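Transcriptional regulator, MarR family (Methanosarcina mazei, PDB 3S2W) probably binds DNA as a two-chain winged helix-turn-helix regulator and so controls transcription. Local coordinates at residues Gly40-Pro45 / Lys122-Glu127; Arg96-Asp99 / Ser105-Val108. One frame throughout, in Å; residues are numbered along the deposited sequence.

Contact 1 (Gly40-Pro45 / Lys122-Glu127); sequences GKKIEP and KKIASE
Lys-42 lays the base of its side chain over the end of Ile-124, CB meeting CD1 of the isoleucine at 3.2 Å, and carries its ammonium on to Glu-127, one helical turn further along. Ile-124 presents the CD1 end to the lysine CB, CG and CD in turn, while its other branch, CG2, lies 3.8 Å from Lys-42 CB. The two chains run obliquely past each other, and the isoleucine, buried in the assembly, also reaches Ile-39 of the same opposing helix. Lys-42 is bent rather than extended: CG lies beside the backbone N (chi1 -65°), and the chain bends at chi2 (-70°) and again at chi4, which leads its outer atoms past the isoleucine toward Glu-127. There NZ forms a salt bridge with Glu-127 OE2 at 2.8 Å, although the hydrogen bond within it is weak. Glu-127 comes from the other helix with its chain extended beyond CG, meeting the lysine at about a right angle; OE1 stays 4.2 Å from Lys-42 NZ, leaving the ion pair one-sided. The ammonium has a further weak hydrogen bond to the hydroxyl of Tyr-38, a residue that Glu-127 also touches, and a weak, long ion pair with a sulfate probably left from crystallisation. Ile-124 is buried, whereas the charged Lys-42 and Glu-127 are partly exposed. Behind the interface, Ser-126 OG donates to Lys-122 O at 3.0 Å, turning its hydroxyl back onto its own helix, and both residues pack on Glu-22 of the second subunit. Here helix 23-43, near its C-terminal end, meets the long helix 112-133, a helix-to-helix contact in the all-helical dimerisation region of the MarR fold.

Contact 2 (Arg96-Asp99 / Ser105-Val108); sequences RQRD and SYRV
Tyr-106 and Arg-107 meet strand 94-98 in the antiparallel beta hairpin that forms the wing of the winged helix-turn-helix fold. Tyr-106 has its CG beside the backbone N (chi1 -71°), which brings one side of the ring along the facing strand: CD1 lies 3.6 Å from Arg-98 N, and CE1 3.9 Å from Arg-98 CB. Arg-96 CB, two residues before Arg-98 on the same face, lies obliquely to the ring, whereas its guanidinium leaves the hairpin to bond Gln-86. With the ring of Tyr-106 cut back to an alanine, the CB atoms of Arg-96 and Arg-98 would probably lose their shared aromatic neighbour, opening a gap on that face of the hairpin. Arg-107, on the other face, forms with Gln-97 a hydrogen-bonded pair: Gln-97 N gives to Arg-107 O in the carbonyl plane, and Arg-107 N returns a straighter bond (167° at the hydrogen) to Gln-97 O from above its carbonyl plane. The extended chain of Arg-107 carries the guanidinium toward Asp-99, where NH2 and Asp-99 OD2 form a long salt bridge of 3.9 Å, with the oxygen well out of the guanidinium plane and the two flat groups 86° apart.

Contacts 1 and 2 lie in different parts of one chain, their centres 28 Å apart and their nearest atoms about 15 Å apart, without touching. In sequence, 40-45 comes first, then both strands of contact 2, then 122-127, so the whole wing hairpin falls between the two halves of contact 1. Strand 106-110 leads directly into helix 112-133, which carries the second segment of contact 1. Contact 2 sits at the periphery, 22 Å from the chain centre, whereas contact 1 is closer in and borders the second subunit. This separation is consistent with a MarR regulator whose wings probably meet DNA while the helical region pairs the subunits.

Contact 1 (Gly40-Pro45 / Lys122-Glu127)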
# COMPACT_ATOMS: atom_id res chain seq x y z
N GLY A 40 9.83 -2.16 -8.13
CA GLY A 40 9.96 -1.29 -9.28
C GLY A 40 11.30 -1.34 -9.94
O GLY A 40 11.38 -1.39 -11.17
N LYS A 41 12.37 -1.34 -9.16
CA LYS A 41 13.69 -1.33 -9.77
C LYS A 41 14.00 -2.67 -10.40
O LYS A 41 14.66 -2.73 -11.45
CB LYS A 41 14.78 -0.99 -8.75
CG LYS A 41 14.84 0.48 -8.40
CD LYS A 41 16.24 1.03 -8.62
CE LYS A 41 17.26 0.22 -7.83
NZ LYS A 41 18.11 1.10 -6.99
N LYS A 42 13.53 -3.73 -9.76
CA LYS A 42 13.80 -5.07 -10.24
C LYS A 42 13.00 -5.37 -11.49
O LYS A 42 13.43 -6.14 -12.31
CB LYS A 42 13.58 -6.14 -9.18
CG LYS A 42 14.52 -6.08 -7.97
CD LYS A 42 15.91 -6.46 -8.36
CE LYS A 42 16.79 -6.65 -7.14
NZ LYS A 42 16.79 -8.07 -6.72
N ILE A 43 11.85 -4.74 -11.69
CA ILE A 43 11.11 -5.06 -12.91
C ILE A 43 11.32 -4.12 -14.11
O ILE A 43 10.93 -4.47 -15.23
CB ILE A 43 9.61 -5.29 -12.68
CG1 ILE A 43 8.95 -4.04 -12.15
CG2 ILE A 43 9.39 -6.46 -11.75
CD1 ILE A 43 7.44 -4.21 -12.05
N GLU A 44 11.92 -2.95 -13.88
CA GLU A 44 12.30 -2.04 -14.97
C GLU A 44 12.89 -2.78 -16.17
O GLU A 44 12.50 -2.52 -17.29
CB GLU A 44 13.32 -1.04 -14.49
CG GLU A 44 12.93 0.42 -14.46
CD GLU A 44 13.86 1.23 -13.54
OE1 GLU A 44 15.05 1.45 -13.89
OE2 GLU A 44 13.41 1.61 -12.43
N PRO A 45 13.86 -3.69 -15.94
CA PRO A 45 14.52 -4.31 -17.09
C PRO A 45 13.57 -5.03 -18.02
O PRO A 45 13.92 -5.26 -19.17
CB PRO A 45 15.51 -5.29 -16.44
CG PRO A 45 15.82 -4.65 -15.09
CD PRO A 45 14.54 -3.98 -14.66
N LYS A 122 8.02 -14.17 -9.78
CA LYS A 122 7.86 -14.81 -8.49
C LYS A 122 9.14 -14.75 -7.65
O LYS A 122 9.09 -14.67 -6.41
CB LYS A 122 7.30 -16.23 -8.63
CG LYS A 122 5.75 -16.25 -8.82
CD LYS A 122 5.18 -17.67 -8.92
CE LYS A 122 3.64 -17.66 -8.99
NZ LYS A 122 3.06 -18.99 -9.39
N LYS A 123 10.28 -14.76 -8.34
CA LYS A 123 11.59 -14.68 -7.68
C LYS A 123 11.86 -13.29 -7.09
O LYS A 123 12.43 -13.16 -6.00
CB LYS A 123 12.71 -15.05 -8.64
CG LYS A 123 14.08 -15.00 -8.00
CD LYS A 123 15.17 -14.91 -9.06
CE LYS A 123 16.58 -15.11 -8.48
NZ LYS A 123 17.63 -14.88 -9.52
N ILE A 124 11.48 -12.26 -7.85
CA ILE A 124 11.56 -10.89 -7.38
C ILE A 124 10.70 -10.68 -6.14
O ILE A 124 11.13 -10.01 -5.21
CB ILE A 124 11.08 -9.90 -8.45
CG1 ILE A 124 12.02 -9.88 -9.65
CG2 ILE A 124 10.95 -8.55 -7.84
CD1 ILE A 124 13.38 -9.37 -9.31
N ALA A 125 9.48 -11.23 -6.14
CA ALA A 125 8.59 -11.16 -4.98
C ALA A 125 9.21 -11.89 -3.78
O ALA A 125 9.01 -11.51 -2.64
CB ALA A 125 7.21 -11.77 -5.30
N SER A 126 10.00 -12.91 -4.05
CA SER A 126 10.60 -13.68 -2.98
C SER A 126 11.70 -12.89 -2.33
O SER A 126 11.83 -12.89 -1.12
CB SER A 126 11.16 -15.02 -3.49
OG SER A 126 10.10 -15.88 -3.88
N GLU A 127 12.51 -12.22 -3.14
CA GLU A 127 13.68 -11.53 -2.62
C GLU A 127 13.20 -10.41 -1.74
O GLU A 127 13.85 -10.04 -0.77
CB GLU A 127 14.54 -10.98 -3.76
CG GLU A 127 15.16 -12.07 -4.62
CD GLU A 127 15.70 -11.54 -5.93
OE1 GLU A 127 16.51 -12.24 -6.57
OE2 GLU A 127 15.29 -10.44 -6.34

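Contact 2 (Arg96-Asp99 / Ser105-Val108)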
# COMPACT_ATOMS: atom_id res chain seq x y z
N ARG A 96 -6.06 -9.04 -24.81
CA ARG A 96 -7.46 -8.89 -24.45
C ARG A 96 -8.32 -9.68 -25.42
O ARG A 96 -8.03 -9.74 -26.62
CB ARG A 96 -7.89 -7.44 -24.57
CG ARG A 96 -7.59 -6.53 -23.41
CD ARG A 96 -7.55 -5.08 -23.97
NE ARG A 96 -7.62 -4.05 -22.95
CZ ARG A 96 -6.92 -2.93 -22.98
NH1 ARG A 96 -6.09 -2.70 -24.00
NH2 ARG A 96 -7.05 -2.02 -22.00
N GLN A 97 -9.42 -10.23 -24.94
CA GLN A 97 -10.36 -10.89 -25.82
C GLN A 97 -11.75 -10.57 -25.37
O GLN A 97 -12.09 -10.81 -24.22
CB GLN A 97 -10.16 -12.40 -25.79
CG GLN A 97 -9.72 -12.97 -27.11
CD GLN A 97 -10.87 -13.11 -28.06
OE1 GLN A 97 -11.85 -13.78 -27.75
NE2 GLN A 97 -10.78 -12.46 -29.22
N ARG A 98 -12.54 -9.98 -26.27
CA ARG A 98 -13.96 -9.75 -26.04
C ARG A 98 -14.70 -11.07 -26.02
O ARG A 98 -14.54 -11.88 -26.93
CB ARG A 98 -14.54 -8.89 -27.16
CG ARG A 98 -15.99 -8.49 -26.96
CD ARG A 98 -16.55 -7.81 -28.21
NE ARG A 98 -15.50 -7.11 -28.95
CZ ARG A 98 -15.12 -7.40 -30.19
NH1 ARG A 98 -14.15 -6.70 -30.77
NH2 ARG A 98 -15.70 -8.40 -30.86
N ASP A 99 -15.53 -11.30 -25.01
CA ASP A 99 -16.32 -12.54 -24.99
C ASP A 99 -17.83 -12.33 -24.87
O ASP A 99 -18.30 -11.61 -23.97
CB ASP A 99 -15.82 -13.49 -23.88
CG ASP A 99 -16.20 -14.95 -24.14
OD1 ASP A 99 -16.37 -15.33 -25.32
OD2 ASP A 99 -16.32 -15.72 -23.17
N SER A 105 -17.37 -6.06 -22.49
CA SER A 105 -16.19 -5.90 -21.66
C SER A 105 -15.10 -6.84 -22.19
O SER A 105 -15.30 -7.45 -23.25
CB SER A 105 -16.55 -6.25 -20.22
OG SER A 105 -17.90 -6.71 -20.14
N TYR A 106 -13.97 -6.97 -21.49
CA TYR A 106 -12.88 -7.79 -22.02
C TYR A 106 -12.32 -8.82 -21.05
O TYR A 106 -12.30 -8.60 -19.85
CB TYR A 106 -11.73 -6.89 -22.52
CG TYR A 106 -12.02 -6.13 -23.80
CD1 TYR A 106 -11.80 -6.70 -25.04
CD2 TYR A 106 -12.50 -4.83 -23.76
CE1 TYR A 106 -12.07 -6.01 -26.21
CE2 TYR A 106 -12.77 -4.12 -24.94
CZ TYR A 106 -12.55 -4.72 -26.15
OH TYR A 106 -12.80 -4.03 -27.32
N ARG A 107 -11.85 -9.94 -21.58
CA ARG A 107 -11.08 -10.91 -20.79
C ARG A 107 -9.58 -10.80 -21.06
O ARG A 107 -9.16 -10.67 -22.22
CB ARG A 107 -11.55 -12.34 -21.08
CG ARG A 107 -12.50 -12.90 -20.05
CD ARG A 107 -13.04 -14.28 -20.39
NE ARG A 107 -13.86 -14.75 -19.28
CZ ARG A 107 -15.13 -14.41 -19.08
NH1 ARG A 107 -15.79 -14.87 -18.02
NH2 ARG A 107 -15.75 -13.60 -19.94
N VAL A 108 -8.77 -10.85 -20.02
CA VAL A 108 -7.33 -10.68 -20.24
C VAL A 108 -6.57 -11.97 -20.00
O VAL A 108 -6.86 -12.72 -19.06
CB VAL A 108 -6.71 -9.48 -19.46
CG1 VAL A 108 -7.79 -8.53 -18.99
CG2 VAL A 108 -5.89 -9.95 -18.30
O HOH W 1 -15.74 -10.38 -22.67